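Local coordinates for protein glycosyl transferase (Staphylococcus aureus, PDB 5TZJ) that belongs to glycosyl transferase family 2 and has a Rossmann-like fold of GT-A type, with uridine-diphosphate-N-acetylglucosamine bound in this structure, at residues K14-L19 against Q48-Y53; L20-K25 against D94-E99; F28-F33 against N55-K60; V115-M120 against Q130-E135. One frame throughout, in Å; residues are numbered along the deposited sequence.

Contact 1: K14-L19 against Q48-Y53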
loop_
_atom_site.group_PDB
_atom_site.type_symbol
_atom_site.label_atom_id
_atom_site.label_comp_id
_atom_site.label_asym_id
_atom_site.label_seq_id
_atom_site.Cartn_x
_atom_site.Cartn_y
_atom_site.Cartn_z
ATOM N N LYS A 14 22.280 11.640 -0.174
ATOM C CA LYS A 14 22.307 12.259 -1.494
ATOM C C LYS A 14 21.001 12.961 -1.859
ATOM O O LYS A 14 20.992 13.771 -2.791
ATOM C CB LYS A 14 22.621 11.231 -2.581
ATOM C CG LYS A 14 23.727 10.265 -2.251
ATOM C CD LYS A 14 25.089 10.928 -2.160
ATOM C CE LYS A 14 26.153 9.866 -1.840
ATOM N NZ LYS A 14 27.530 10.425 -1.796
ATOM N N TYR A 15 19.898 12.687 -1.170
ATOM C CA TYR A 15 18.636 13.320 -1.551
ATOM C C TYR A 15 17.871 13.966 -0.406
ATOM O O TYR A 15 16.920 14.704 -0.679
ATOM C CB TYR A 15 17.707 12.302 -2.250
ATOM C CG TYR A 15 17.762 10.900 -1.668
ATOM C CD1 TYR A 15 17.023 10.562 -0.540
ATOM C CD2 TYR A 15 18.557 9.913 -2.248
ATOM C CE1 TYR A 15 17.061 9.256 0.003
ATOM C CE2 TYR A 15 18.615 8.607 -1.720
ATOM C CZ TYR A 15 17.864 8.271 -0.584
ATOM O OH TYR A 15 17.918 6.966 -0.057
ATOM N N ILE A 16 18.237 13.718 0.859
ATOM C CA ILE A 16 17.364 14.129 1.955
ATOM C C ILE A 16 17.158 15.637 1.975
ATOM O O ILE A 16 16.129 16.112 2.470
ATOM C CB ILE A 16 17.915 13.628 3.304
ATOM C CG1 ILE A 16 16.923 13.907 4.434
ATOM C CG2 ILE A 16 19.247 14.226 3.573
ATOM C CD1 ILE A 16 15.651 13.056 4.344
ATOM N N THR A 17 18.095 16.398 1.398
ATOM C CA THR A 17 17.957 17.851 1.355
ATOM C C THR A 17 16.713 18.286 0.580
ATOM O O THR A 17 16.035 19.245 0.976
ATOM C CB THR A 17 19.219 18.473 0.751
ATOM O OG1 THR A 17 20.344 18.144 1.578
ATOM C CG2 THR A 17 19.098 19.960 0.686
ATOM N N GLU A 18 16.401 17.624 -0.539
ATOM C CA GLU A 18 15.225 18.059 -1.295
ATOM C C GLU A 18 13.965 17.986 -0.431
ATOM O O GLU A 18 13.182 18.945 -0.387
ATOM C CB GLU A 18 15.057 17.245 -2.584
ATOM C CG GLU A 18 16.370 16.779 -3.217
ATOM C CD GLU A 18 17.184 17.881 -3.899
ATOM O OE1 GLU A 18 18.158 17.514 -4.582
ATOM O OE2 GLU A 18 16.881 19.098 -3.768
ATOM N N LEU A 19 13.800 16.904 0.331
ATOM C CA LEU A 19 12.651 16.806 1.235
ATOM C C LEU A 19 12.652 17.925 2.273
ATOM O O LEU A 19 11.642 18.619 2.459
ATOM C CB LEU A 19 12.649 15.455 1.939
ATOM C CG LEU A 19 11.640 15.336 3.089
ATOM C CD1 LEU A 19 10.194 15.673 2.668
ATOM C CD2 LEU A 19 11.717 13.912 3.640
ATOM N N GLN A 48 23.883 14.454 9.858
ATOM C CA GLN A 48 24.481 15.781 9.886
ATOM C C GLN A 48 23.767 16.717 8.923
ATOM O O GLN A 48 23.633 17.908 9.217
ATOM C CB GLN A 48 25.976 15.699 9.574
ATOM C CG GLN A 48 26.773 14.929 10.638
ATOM C CD GLN A 48 26.913 13.423 10.348
ATOM O OE1 GLN A 48 25.974 12.752 9.889
ATOM N NE2 GLN A 48 28.103 12.881 10.642
ATOM N N ILE A 49 23.265 16.200 7.793
ATOM C CA ILE A 49 22.443 17.054 6.926
ATOM C C ILE A 49 21.121 17.398 7.605
ATOM O O ILE A 49 20.694 18.560 7.602
ATOM C CB ILE A 49 22.228 16.405 5.550
ATOM C CG1 ILE A 49 23.581 16.267 4.841
ATOM C CG2 ILE A 49 21.326 17.269 4.705
ATOM C CD1 ILE A 49 23.566 15.328 3.655
ATOM N N VAL A 50 20.480 16.419 8.245
ATOM C CA VAL A 50 19.233 16.699 8.953
ATOM C C VAL A 50 19.434 17.782 10.019
ATOM O O VAL A 50 18.582 18.660 10.195
ATOM C CB VAL A 50 18.642 15.404 9.547
ATOM C CG1 VAL A 50 17.515 15.736 10.513
ATOM C CG2 VAL A 50 18.104 14.454 8.416
ATOM N N GLU A 51 20.570 17.763 10.728
ATOM C CA GLU A 51 20.759 18.715 11.821
ATOM C C GLU A 51 20.942 20.154 11.350
ATOM O O GLU A 51 20.793 21.081 12.161
ATOM C CB GLU A 51 21.948 18.294 12.698
ATOM C CG GLU A 51 21.511 17.219 13.662
ATOM C CD GLU A 51 20.640 17.808 14.754
ATOM O OE1 GLU A 51 19.690 17.090 15.176
ATOM O OE2 GLU A 51 20.928 18.971 15.191
ATOM N N LYS A 52 21.259 20.377 10.073
ATOM C CA LYS A 52 21.304 21.751 9.591
ATOM C C LYS A 52 19.925 22.423 9.581
ATOM O O LYS A 52 19.865 23.645 9.429
ATOM C CB LYS A 52 21.927 21.801 8.190
ATOM C CG LYS A 52 23.282 21.079 8.049
ATOM C CD LYS A 52 23.817 21.205 6.615
ATOM C CE LYS A 52 24.843 20.129 6.268
ATOM N NZ LYS A 52 26.263 20.579 6.466
ATOM N N TYR A 53 18.828 21.668 9.756
ATOM C CA TYR A 53 17.471 22.216 9.756
ATOM C C TYR A 53 16.871 22.369 11.155
ATOM O O TYR A 53 15.702 22.769 11.266
ATOM C CB TYR A 53 16.557 21.330 8.890
ATOM C CG TYR A 53 16.928 21.398 7.422
ATOM C CD1 TYR A 53 17.972 20.625 6.925
ATOM C CD2 TYR A 53 16.254 22.275 6.533
ATOM C CE1 TYR A 53 18.341 20.689 5.605
ATOM C CE2 TYR A 53 16.613 22.343 5.190
ATOM C CZ TYR A 53 17.666 21.540 4.734
ATOM O OH TYR A 53 18.071 21.572 3.417
#
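Ile49 meets both Ile16 and Thr17 of the facing helix, and CG2 makes its closest contacts. That methyl stands anti to the backbone N while CG1 (chi1 -64°) lies beside it, an arrangement that turns CG2 to the partner helix. It reaches Ile16 CG2 at 3.9 Å, the two isoleucines sliding past each other in opposite directions. The same methyl lies 3.4 Å from Thr17 OG1, where the two side chains cross at about a right angle. Threonine suits this partly exposed spot, since it offers a methyl and a hydroxyl on two different branches. Ile49 and Thr17 also mark the nearest passage of the backbones, 7.2 Å between their CA atoms.

Val50, one residue on, points its beta carbon more along the interface than into it. Its CG2 still comes within 4.2 Å of Ile16 CG1, so Ile16 touches both Ile49 and Val50, one through each branch. Ile16 and Val50 are buried and Ile49 partly exposed; beta-branched side chains are stiff on a helix and give the seam a fixed shape.

Tyr53 ends the segment. Its side chain and that of Thr17 cross at about a right angle, bringing OH to 3.3 Å from Thr17 CG2. Tyrosine fits because its ring is buried while OH hydrogen-bonds OD1 of Asn21, one helical turn after Thr17.

Helices 16-24 and 46-51 thereby pack side by side on the sheet: Val50 and Tyr53 also rest on Leu59 of strand 59-63, both touch Leu20, and Ile16 reaches Thr9 of strand 3-9.

Contact 2: L20-K25 against D94-E99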
loop_
_atom_site.group_PDB
_atom_site.type_symbol
_atom_site.label_atom_id
_atom_site.label_comp_id
_atom_site.label_asym_id
_atom_site.label_seq_id
_atom_site.Cartn_x
_atom_site.Cartn_y
_atom_site.Cartn_z
ATOM N N LEU A 20 13.768 18.086 2.995
ATOM C CA LEU A 20 13.808 19.067 4.074
ATOM C C LEU A 20 13.598 20.488 3.555
ATOM O O LEU A 20 12.975 21.298 4.244
ATOM C CB LEU A 20 15.123 18.951 4.843
ATOM C CG LEU A 20 15.374 17.576 5.483
ATOM C CD1 LEU A 20 16.856 17.383 5.843
ATOM C CD2 LEU A 20 14.495 17.365 6.696
ATOM N N ASN A 21 14.081 20.798 2.343
ATOM C CA ASN A 21 13.812 22.116 1.757
ATOM C C ASN A 21 12.320 22.295 1.505
ATOM O O ASN A 21 11.773 23.386 1.717
ATOM C CB ASN A 21 14.569 22.315 0.439
ATOM C CG ASN A 21 16.052 22.532 0.623
ATOM O OD1 ASN A 21 16.525 22.871 1.714
ATOM N ND2 ASN A 21 16.803 22.350 -0.463
ATOM N N SER A 22 11.645 21.220 1.066
ATOM C CA SER A 22 10.217 21.334 0.768
ATOM C C SER A 22 9.409 21.504 2.049
ATOM O O SER A 22 8.385 22.201 2.048
ATOM C CB SER A 22 9.735 20.113 -0.024
ATOM O OG SER A 22 9.369 19.051 0.845
ATOM N N LEU A 23 9.872 20.891 3.153
ATOM C CA LEU A 23 9.277 21.133 4.469
ATOM C C LEU A 23 9.553 22.559 4.965
ATOM O O LEU A 23 8.662 23.216 5.527
ATOM C CB LEU A 23 9.795 20.079 5.455
ATOM C CG LEU A 23 9.438 18.634 5.017
ATOM C CD1 LEU A 23 9.767 17.579 6.072
ATOM C CD2 LEU A 23 7.970 18.570 4.713
ATOM N N ALA A 24 10.772 23.068 4.765
ATOM C CA ALA A 24 11.049 24.425 5.234
ATOM C C ALA A 24 10.377 25.490 4.367
ATOM O O ALA A 24 10.147 26.608 4.849
ATOM C CB ALA A 24 12.564 24.659 5.309
ATOM N N LYS A 25 10.067 25.181 3.106
ATOM C CA LYS A 25 9.350 26.090 2.214
ATOM C C LYS A 25 7.829 25.993 2.330
ATOM O O LYS A 25 7.134 26.650 1.552
ATOM C CB LYS A 25 9.742 25.835 0.748
ATOM C CG LYS A 25 11.212 26.045 0.399
ATOM C CD LYS A 25 11.481 27.383 -0.253
ATOM C CE LYS A 25 12.986 27.705 -0.268
ATOM N NZ LYS A 25 13.775 26.488 -0.639
ATOM N N ASP A 94 11.539 11.608 -1.417
ATOM C CA ASP A 94 10.410 12.327 -2.026
ATOM C C ASP A 94 10.372 13.768 -1.504
ATOM O O ASP A 94 11.198 14.177 -0.690
ATOM C CB ASP A 94 9.091 11.590 -1.761
ATOM C CG ASP A 94 9.096 10.162 -2.314
ATOM O OD1 ASP A 94 9.842 9.911 -3.292
ATOM O OD2 ASP A 94 8.377 9.293 -1.757
ATOM N N TYR A 95 9.418 14.554 -1.994
ATOM C CA TYR A 95 9.176 15.880 -1.440
ATOM C C TYR A 95 7.715 16.230 -1.679
ATOM O O TYR A 95 6.975 15.470 -2.309
ATOM C CB TYR A 95 10.133 16.942 -2.030
ATOM C CG TYR A 95 10.245 16.900 -3.539
ATOM C CD1 TYR A 95 11.117 16.016 -4.157
ATOM C CD2 TYR A 95 9.482 17.746 -4.342
ATOM C CE1 TYR A 95 11.214 15.961 -5.529
ATOM C CE2 TYR A 95 9.589 17.705 -5.714
ATOM C CZ TYR A 95 10.452 16.793 -6.293
ATOM O OH TYR A 95 10.579 16.733 -7.664
ATOM N N ILE A 96 7.291 17.384 -1.150
ATOM C CA ILE A 96 5.878 17.746 -1.156
ATOM C C ILE A 96 5.713 19.199 -1.612
ATOM O O ILE A 96 6.628 20.024 -1.504
ATOM C CB ILE A 96 5.212 17.511 0.230
ATOM C CG1 ILE A 96 5.825 18.406 1.305
ATOM C CG2 ILE A 96 5.373 16.027 0.689
ATOM C CD1 ILE A 96 5.023 18.457 2.593
ATOM N N ASN A 97 4.527 19.491 -2.149
ATOM C CA ASN A 97 4.199 20.836 -2.619
ATOM C C ASN A 97 4.218 21.831 -1.464
ATOM O O ASN A 97 3.896 21.495 -0.325
ATOM C CB ASN A 97 2.807 20.821 -3.274
ATOM C CG ASN A 97 2.442 22.141 -3.924
ATOM O OD1 ASN A 97 2.410 23.200 -3.282
ATOM N ND2 ASN A 97 2.161 22.082 -5.220
ATOM N N LYS A 98 4.559 23.091 -1.766
ATOM C CA LYS A 98 4.712 24.059 -0.684
ATOM C C LYS A 98 3.379 24.414 -0.027
ATOM O O LYS A 98 3.365 24.826 1.138
ATOM C CB LYS A 98 5.417 25.318 -1.199
ATOM C CG LYS A 98 4.500 26.235 -1.957
ATOM C CD LYS A 98 5.206 27.507 -2.404
ATOM C CE LYS A 98 5.611 27.410 -3.866
ATOM N NZ LYS A 98 4.414 27.233 -4.750
ATOM N N GLU A 99 2.259 24.229 -0.723
ATOM C CA GLU A 99 0.943 24.481 -0.157
ATOM C C GLU A 99 0.294 23.229 0.435
ATOM O O GLU A 99 -0.868 23.286 0.858
ATOM C CB GLU A 99 0.048 25.102 -1.228
ATOM C CG GLU A 99 0.696 26.341 -1.825
ATOM C CD GLU A 99 -0.178 27.051 -2.831
ATOM O OE1 GLU A 99 -1.187 27.694 -2.440
ATOM O OE2 GLU A 99 0.155 26.954 -4.027
HETATM O O HOH W 1 7.797 22.869 -0.937
#
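The first helix of the Rossmann-like, GT-A type domain, residues 16-24, is bound here to the short strand 95-96, which pairs antiparallel with strand 201-203. Ser22 points at the strand, its CA 5.9 Å from that of Ile96, and its short side chain fits there because it faces Ile96 directly. The hydroxyl, placed between the backbone N and the carbonyl carbon (chi1 86°), accepts a weak hydrogen bond from the backbone N of Ile96, 3.3 Å from OG. The same OG is also bonded to Leu19 O within its own helix, so a single serine links the helix backbone to the strand. Tyr95 turns its ring away to meet Tyr202; of its side chain, CB packs on Ser22.

Beside this polar link, Leu23 and Ile96 cross at about a right angle, with Leu23 CD2 3.6 Å from Ile96 CD1. The beta carbon of Leu23 is directed away from the strand, and it is the end of the chain that returns to it; two branched aliphatic residues suit a buried seam.

Farther on, Lys25 O lies 3.5 Å from Lys98 CB, while both lysine chains lead away at an exposed margin. Asn97 OD1 accepts from Glu99 N, an Asx turn just ahead of helix 100-111, with Glu99 at the N-cap position. One water completes the join, donating to Ser22 O and to Ile96 O, each 3.1 Å from it.

Contact 3: F28-F33 against N55-K60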
loop_
_atom_site.group_PDB
_atom_site.type_symbol
_atom_site.label_atom_id
_atom_site.label_comp_id
_atom_site.label_asym_id
_atom_site.label_seq_id
_atom_site.Cartn_x
_atom_site.Cartn_y
_atom_site.Cartn_z
ATOM N N PHE A 28 2.946 27.527 5.494
ATOM C CA PHE A 28 2.204 27.023 6.627
ATOM C C PHE A 28 3.095 27.316 7.819
ATOM O O PHE A 28 4.325 27.211 7.681
ATOM C CB PHE A 28 1.945 25.513 6.493
ATOM C CG PHE A 28 0.979 24.984 7.499
ATOM C CD1 PHE A 28 -0.370 25.286 7.393
ATOM C CD2 PHE A 28 1.416 24.206 8.570
ATOM C CE1 PHE A 28 -1.275 24.816 8.327
ATOM C CE2 PHE A 28 0.519 23.730 9.512
ATOM C CZ PHE A 28 -0.835 24.044 9.390
ATOM N N PRO A 29 2.545 27.683 8.981
ATOM C CA PRO A 29 3.408 28.046 10.121
ATOM C C PRO A 29 4.240 26.869 10.622
ATOM O O PRO A 29 3.728 25.759 10.815
ATOM C CB PRO A 29 2.409 28.530 11.186
ATOM C CG PRO A 29 1.119 28.784 10.459
ATOM C CD PRO A 29 1.119 27.787 9.329
ATOM N N LYS A 30 5.546 27.123 10.820
ATOM C CA LYS A 30 6.480 26.114 11.317
ATOM C C LYS A 30 6.191 25.734 12.762
ATOM O O LYS A 30 6.539 24.625 13.190
ATOM C CB LYS A 30 7.932 26.612 11.210
ATOM C CG LYS A 30 8.612 26.314 9.879
ATOM C CD LYS A 30 7.804 26.921 8.724
ATOM C CE LYS A 30 8.569 26.889 7.429
ATOM N NZ LYS A 30 9.890 27.560 7.607
ATOM N N THR A 31 5.573 26.641 13.511
ATOM C CA THR A 31 5.046 26.373 14.838
ATOM C C THR A 31 3.910 25.364 14.845
ATOM O O THR A 31 3.570 24.844 15.911
ATOM C CB THR A 31 4.529 27.688 15.431
ATOM O OG1 THR A 31 3.772 27.417 16.613
ATOM C CG2 THR A 31 3.625 28.367 14.434
ATOM N N GLU A 32 3.270 25.119 13.703
ATOM C CA GLU A 32 2.095 24.260 13.666
ATOM C C GLU A 32 2.390 22.867 13.129
ATOM O O GLU A 32 1.458 22.060 12.982
ATOM C CB GLU A 32 0.986 24.919 12.841
ATOM C CG GLU A 32 0.216 25.964 13.647
ATOM C CD GLU A 32 -0.366 25.358 14.921
ATOM O OE1 GLU A 32 0.007 25.819 16.015
ATOM O OE2 GLU A 32 -1.173 24.389 14.823
ATOM N N PHE A 33 3.639 22.566 12.803
ATOM C CA PHE A 33 3.957 21.190 12.447
ATOM C C PHE A 33 5.340 20.865 12.983
ATOM O O PHE A 33 6.086 21.742 13.447
ATOM C CB PHE A 33 3.833 20.918 10.927
ATOM C CG PHE A 33 4.889 21.573 10.059
ATOM C CD1 PHE A 33 4.753 22.886 9.651
ATOM C CD2 PHE A 33 5.990 20.867 9.611
ATOM C CE1 PHE A 33 5.706 23.479 8.832
ATOM C CE2 PHE A 33 6.941 21.459 8.782
ATOM C CZ PHE A 33 6.787 22.765 8.390
ATOM N N ASN A 55 17.080 24.601 13.539
ATOM C CA ASN A 55 16.472 25.879 13.883
ATOM C C ASN A 55 15.560 26.382 12.784
ATOM O O ASN A 55 14.943 27.435 12.939
ATOM C CB ASN A 55 17.528 26.948 14.201
ATOM C CG ASN A 55 18.400 26.595 15.404
ATOM O OD1 ASN A 55 17.926 26.051 16.412
ATOM N ND2 ASN A 55 19.669 26.946 15.317
ATOM N N LYS A 56 15.464 25.654 11.679
ATOM C CA LYS A 56 14.578 26.025 10.589
ATOM C C LYS A 56 13.234 25.318 10.694
ATOM O O LYS A 56 12.188 25.905 10.382
ATOM C CB LYS A 56 15.262 25.697 9.257
ATOM C CG LYS A 56 14.733 26.439 8.066
ATOM C CD LYS A 56 15.397 25.917 6.804
ATOM C CE LYS A 56 15.628 27.032 5.797
ATOM N NZ LYS A 56 17.035 27.501 5.888
ATOM N N LEU A 57 13.248 24.063 11.145
ATOM C CA LEU A 57 12.055 23.257 11.328
ATOM C C LEU A 57 11.879 22.935 12.805
ATOM O O LEU A 57 12.832 22.941 13.576
ATOM C CB LEU A 57 12.161 21.967 10.515
ATOM C CG LEU A 57 12.070 22.297 9.018
ATOM C CD1 LEU A 57 12.546 21.119 8.153
ATOM C CD2 LEU A 57 10.636 22.747 8.616
ATOM N N ASN A 58 10.649 22.657 13.192
ATOM C CA ASN A 58 10.375 21.994 14.463
ATOM C C ASN A 58 10.809 20.539 14.315
ATOM O O ASN A 58 10.096 19.724 13.738
ATOM C CB ASN A 58 8.891 22.099 14.779
ATOM C CG ASN A 58 8.590 21.844 16.217
ATOM O OD1 ASN A 58 9.496 21.566 16.998
ATOM N ND2 ASN A 58 7.318 21.979 16.597
ATOM N N LEU A 59 11.972 20.190 14.826
ATOM C CA LEU A 59 12.632 18.972 14.383
ATOM C C LEU A 59 12.761 17.989 15.542
ATOM O O LEU A 59 13.131 18.375 16.652
ATOM C CB LEU A 59 13.988 19.353 13.804
ATOM C CG LEU A 59 14.663 18.500 12.751
ATOM C CD1 LEU A 59 15.992 19.100 12.259
ATOM C CD2 LEU A 59 14.899 17.221 13.371
ATOM N N LYS A 60 12.439 16.721 15.291
ATOM C CA LYS A 60 12.743 15.638 16.218
ATOM C C LYS A 60 13.570 14.599 15.468
ATOM O O LYS A 60 13.113 14.065 14.451
ATOM C CB LYS A 60 11.463 14.994 16.772
ATOM C CG LYS A 60 10.693 15.813 17.776
ATOM C CD LYS A 60 9.417 15.061 18.159
ATOM C CE LYS A 60 8.615 15.829 19.210
ATOM N NZ LYS A 60 7.167 15.432 19.203
HETATM O O HOH W 2 8.304 22.865 11.575
#
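Phe33 and Leu57 make the apolar part of this contact, the phenyl ring meeting one methyl at a slant. Leu57 CD2 lies 3.9 Å from Phe33 CZ and equally near CE2, and the side chains pass each other obliquely. Phe33 reaches it because its CG stands between the backbone N and the carbonyl carbon (chi1 70°), which brings the far end of the ring closer to the facing segment. Both residues are buried: Leu57 also packs on Leu23 of helix 16-24, and Phe33 on Leu101 of helix 100-111.

Aliphatic contact with a carbonyl comes from Lys30. Its chain bends at chi2, and CG settles 3.6 Å from Lys56 O, while NZ makes a weak hydrogen bond with Ala24 O. A lysine serves well here, apolar along its stem and polar at its tip.

The polar links involve Asn58. Its CB lies 3.1 Å from Phe33 O, so that carbonyl is met by the stem of Asn58 as well as by ND2, whose weak hydrogen bond to it is 3.4 Å long and bent to 139°. Water 2 bridges the segments, donating to Lys30 O at 3.0 Å and accepting from Asn58 N at 2.9 Å. The water sits over the centre of one face of the Phe33 ring.

A weak direct bond and a water bridge imply a join that rests on apolar burial and a bound water, at the start of strands 33-39 and 59-63, which pair in parallel further on.

Contact 4: V115-M120 against Q130-E135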
loop_
_atom_site.group_PDB
_atom_site.type_symbol
_atom_site.label_atom_id
_atom_site.label_comp_id
_atom_site.label_asym_id
_atom_site.label_seq_id
_atom_site.Cartn_x
_atom_site.Cartn_y
_atom_site.Cartn_z
ATOM N N VAL A 115 -8.804 10.154 7.188
ATOM C CA VAL A 115 -7.734 9.794 6.272
ATOM C C VAL A 115 -7.881 10.712 5.073
ATOM O O VAL A 115 -8.968 10.800 4.489
ATOM C CB VAL A 115 -7.816 8.298 5.861
ATOM C CG1 VAL A 115 -6.841 7.945 4.744
ATOM C CG2 VAL A 115 -7.618 7.409 7.074
ATOM N N LEU A 116 -6.813 11.418 4.710
ATOM C CA LEU A 116 -6.868 12.324 3.563
ATOM C C LEU A 116 -5.847 11.847 2.539
ATOM O O LEU A 116 -4.640 11.901 2.786
ATOM C CB LEU A 116 -6.603 13.777 3.967
ATOM C CG LEU A 116 -6.554 14.863 2.881
ATOM C CD1 LEU A 116 -7.836 14.947 1.972
ATOM C CD2 LEU A 116 -6.307 16.213 3.497
ATOM N N LEU A 117 -6.336 11.390 1.398
ATOM C CA LEU A 117 -5.469 11.075 0.275
ATOM C C LEU A 117 -5.093 12.381 -0.392
ATOM O O LEU A 117 -5.944 13.258 -0.551
ATOM C CB LEU A 117 -6.187 10.153 -0.732
ATOM C CG LEU A 117 -6.250 8.667 -0.348
ATOM C CD1 LEU A 117 -7.303 8.392 0.710
ATOM C CD2 LEU A 117 -6.442 7.752 -1.564
ATOM N N ILE A 118 -3.829 12.510 -0.803
ATOM C CA ILE A 118 -3.373 13.713 -1.488
ATOM C C ILE A 118 -2.728 13.317 -2.806
ATOM O O ILE A 118 -2.003 12.318 -2.881
ATOM C CB ILE A 118 -2.413 14.536 -0.620
ATOM C CG1 ILE A 118 -1.219 13.672 -0.167
ATOM C CG2 ILE A 118 -3.168 15.168 0.550
ATOM C CD1 ILE A 118 -0.184 14.503 0.606
ATOM N N LYS A 119 -3.048 14.064 -3.856
ATOM C CA LYS A 119 -2.689 13.645 -5.203
ATOM C C LYS A 119 -1.175 13.551 -5.343
ATOM O O LYS A 119 -0.438 14.436 -4.901
ATOM C CB LYS A 119 -3.263 14.629 -6.239
ATOM C CG LYS A 119 -2.862 14.268 -7.655
ATOM C CD LYS A 119 -3.232 15.344 -8.649
ATOM C CE LYS A 119 -4.706 15.524 -8.762
ATOM N NZ LYS A 119 -5.028 16.664 -9.700
ATOM N N MET A 120 -0.710 12.479 -5.978
ATOM C CA MET A 120 0.718 12.285 -6.159
ATOM C C MET A 120 1.134 12.565 -7.601
ATOM O O MET A 120 0.321 12.541 -8.529
ATOM C CB MET A 120 1.125 10.867 -5.754
ATOM C CG MET A 120 0.414 10.324 -4.521
ATOM S SD MET A 120 0.667 8.533 -4.364
ATOM C CE MET A 120 2.465 8.525 -4.310
ATOM N N GLN A 130 -3.058 6.902 -10.158
ATOM C CA GLN A 130 -3.804 8.092 -10.552
ATOM C C GLN A 130 -5.306 7.902 -10.614
ATOM O O GLN A 130 -6.022 8.911 -10.622
ATOM C CB GLN A 130 -3.328 8.601 -11.920
ATOM C CG GLN A 130 -1.871 9.021 -11.951
ATOM C CD GLN A 130 -1.262 8.844 -13.327
ATOM O OE1 GLN A 130 -0.935 9.817 -13.998
ATOM N NE2 GLN A 130 -1.115 7.595 -13.756
ATOM N N SER A 131 -5.814 6.659 -10.654
ATOM C CA SER A 131 -7.233 6.434 -10.913
ATOM C C SER A 131 -8.133 6.963 -9.802
ATOM O O SER A 131 -9.301 7.268 -10.070
ATOM C CB SER A 131 -7.511 4.945 -11.122
ATOM O OG SER A 131 -7.474 4.234 -9.893
ATOM N N MET A 132 -7.629 7.095 -8.574
ATOM C CA MET A 132 -8.424 7.652 -7.486
ATOM C C MET A 132 -8.226 9.160 -7.300
ATOM O O MET A 132 -8.796 9.741 -6.375
ATOM C CB MET A 132 -8.119 6.911 -6.166
ATOM C CG MET A 132 -6.732 7.152 -5.548
ATOM S SD MET A 132 -5.403 6.565 -6.615
ATOM C CE MET A 132 -5.798 4.794 -6.665
ATOM N N PHE A 133 -7.444 9.815 -8.148
ATOM C CA PHE A 133 -7.116 11.218 -7.943
ATOM C C PHE A 133 -7.671 12.119 -9.040
ATOM O O PHE A 133 -7.204 13.249 -9.198
ATOM C CB PHE A 133 -5.603 11.402 -7.832
ATOM C CG PHE A 133 -5.023 10.898 -6.538
ATOM C CD1 PHE A 133 -5.348 11.506 -5.333
ATOM C CD2 PHE A 133 -4.146 9.820 -6.526
ATOM C CE1 PHE A 133 -4.809 11.040 -4.135
ATOM C CE2 PHE A 133 -3.596 9.349 -5.338
ATOM C CZ PHE A 133 -3.934 9.958 -4.147
ATOM N N LYS A 134 -8.660 11.646 -9.804
ATOM C CA LYS A 134 -9.195 12.474 -10.886
ATOM C C LYS A 134 -10.064 13.613 -10.379
ATOM O O LYS A 134 -10.386 14.515 -11.154
ATOM C CB LYS A 134 -10.002 11.623 -11.873
ATOM C CG LYS A 134 -9.193 10.567 -12.630
ATOM C CD LYS A 134 -8.148 11.201 -13.543
ATOM C CE LYS A 134 -6.820 10.443 -13.516
ATOM N NZ LYS A 134 -6.951 8.979 -13.847
ATOM N N GLU A 135 -10.438 13.601 -9.106
ATOM C CA GLU A 135 -11.374 14.568 -8.560
ATOM C C GLU A 135 -11.090 14.732 -7.074
ATOM O O GLU A 135 -10.654 13.790 -6.402
ATOM C CB GLU A 135 -12.817 14.101 -8.786
ATOM C CG GLU A 135 -13.840 15.225 -8.920
ATOM C CD GLU A 135 -15.200 14.714 -9.388
ATOM O OE1 GLU A 135 -16.112 15.550 -9.601
ATOM O OE2 GLU A 135 -15.353 13.473 -9.546
#
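Phe133 lays its ring against the backbone where strand 115-122 is interrupted at Lys119, one face taking Lys119 CA as a CH-pi contact. That carbon lies 3.7 Å from the ring centroid and 23° off the normal. Met120 N stands over the same face, farther up, and the opposite face receives Met132 CG of the ring's own segment. The ring is therefore sandwiched between two chain sections, a role suited to a flat, buried aromatic. Its far end meets the strand as well: Ile118 O approaches CZ obliquely at 3.3 Å, and Leu117 CB touches CE1 at 3.8 Å.

More side-chain contacts surround this stack. Leu117 CD2 reaches Met132 CG at 4.0 Å, crossing it at about a right angle, and Met120 CG lies 4.2 Å from Phe133 CE2. The Lys119 stem runs alongside Phe133 in the opposite direction, with CG anti to the backbone N (chi1 177°). Its CE comes 3.4 Å from Phe133 O, and NZ travels on to bond Ser196 O. A long aliphatic stem with a charged tip can thus pack on a ring and still reach a carbonyl beyond.

Farther out, a type I beta turn that begins at Gln130, closed by Phe133 N to Gln130 O, ends at Phe133. Ser196 OG bonds Phe133 O, and Val194 of strand 192-195 touches the Phe133 side chain.

The arrangement is a loop phenylalanine packed over a break in a strand of the GT-A type mixed sheet, next to the bound uridine-diphosphate-N-acetylglucosamine, which Met120 touches.

How the contacts relate
All four contacts lie in the family 2 glycosyl transferase region. Contacts 1, 2 and 3 cluster on the same side of the chain's centre: the centres of 1 and 2, and of 2 and 3, are 12 Å apart, and those of 1 and 3 are 15 Å apart. Helix 16-24 serves contacts 1 and 2, and Ala24 packs on Lys56 between contacts 2 and 3. Along the chain contact 1 alternates with both 2 and 3, while contact 3 falls wholly between the segments of contact 2. Contact 4 follows in series, its centre about 28 Å from that of contact 1 and 18 Å from that of contact 2. Contacts 2, 3 and 4 reach the same sheet.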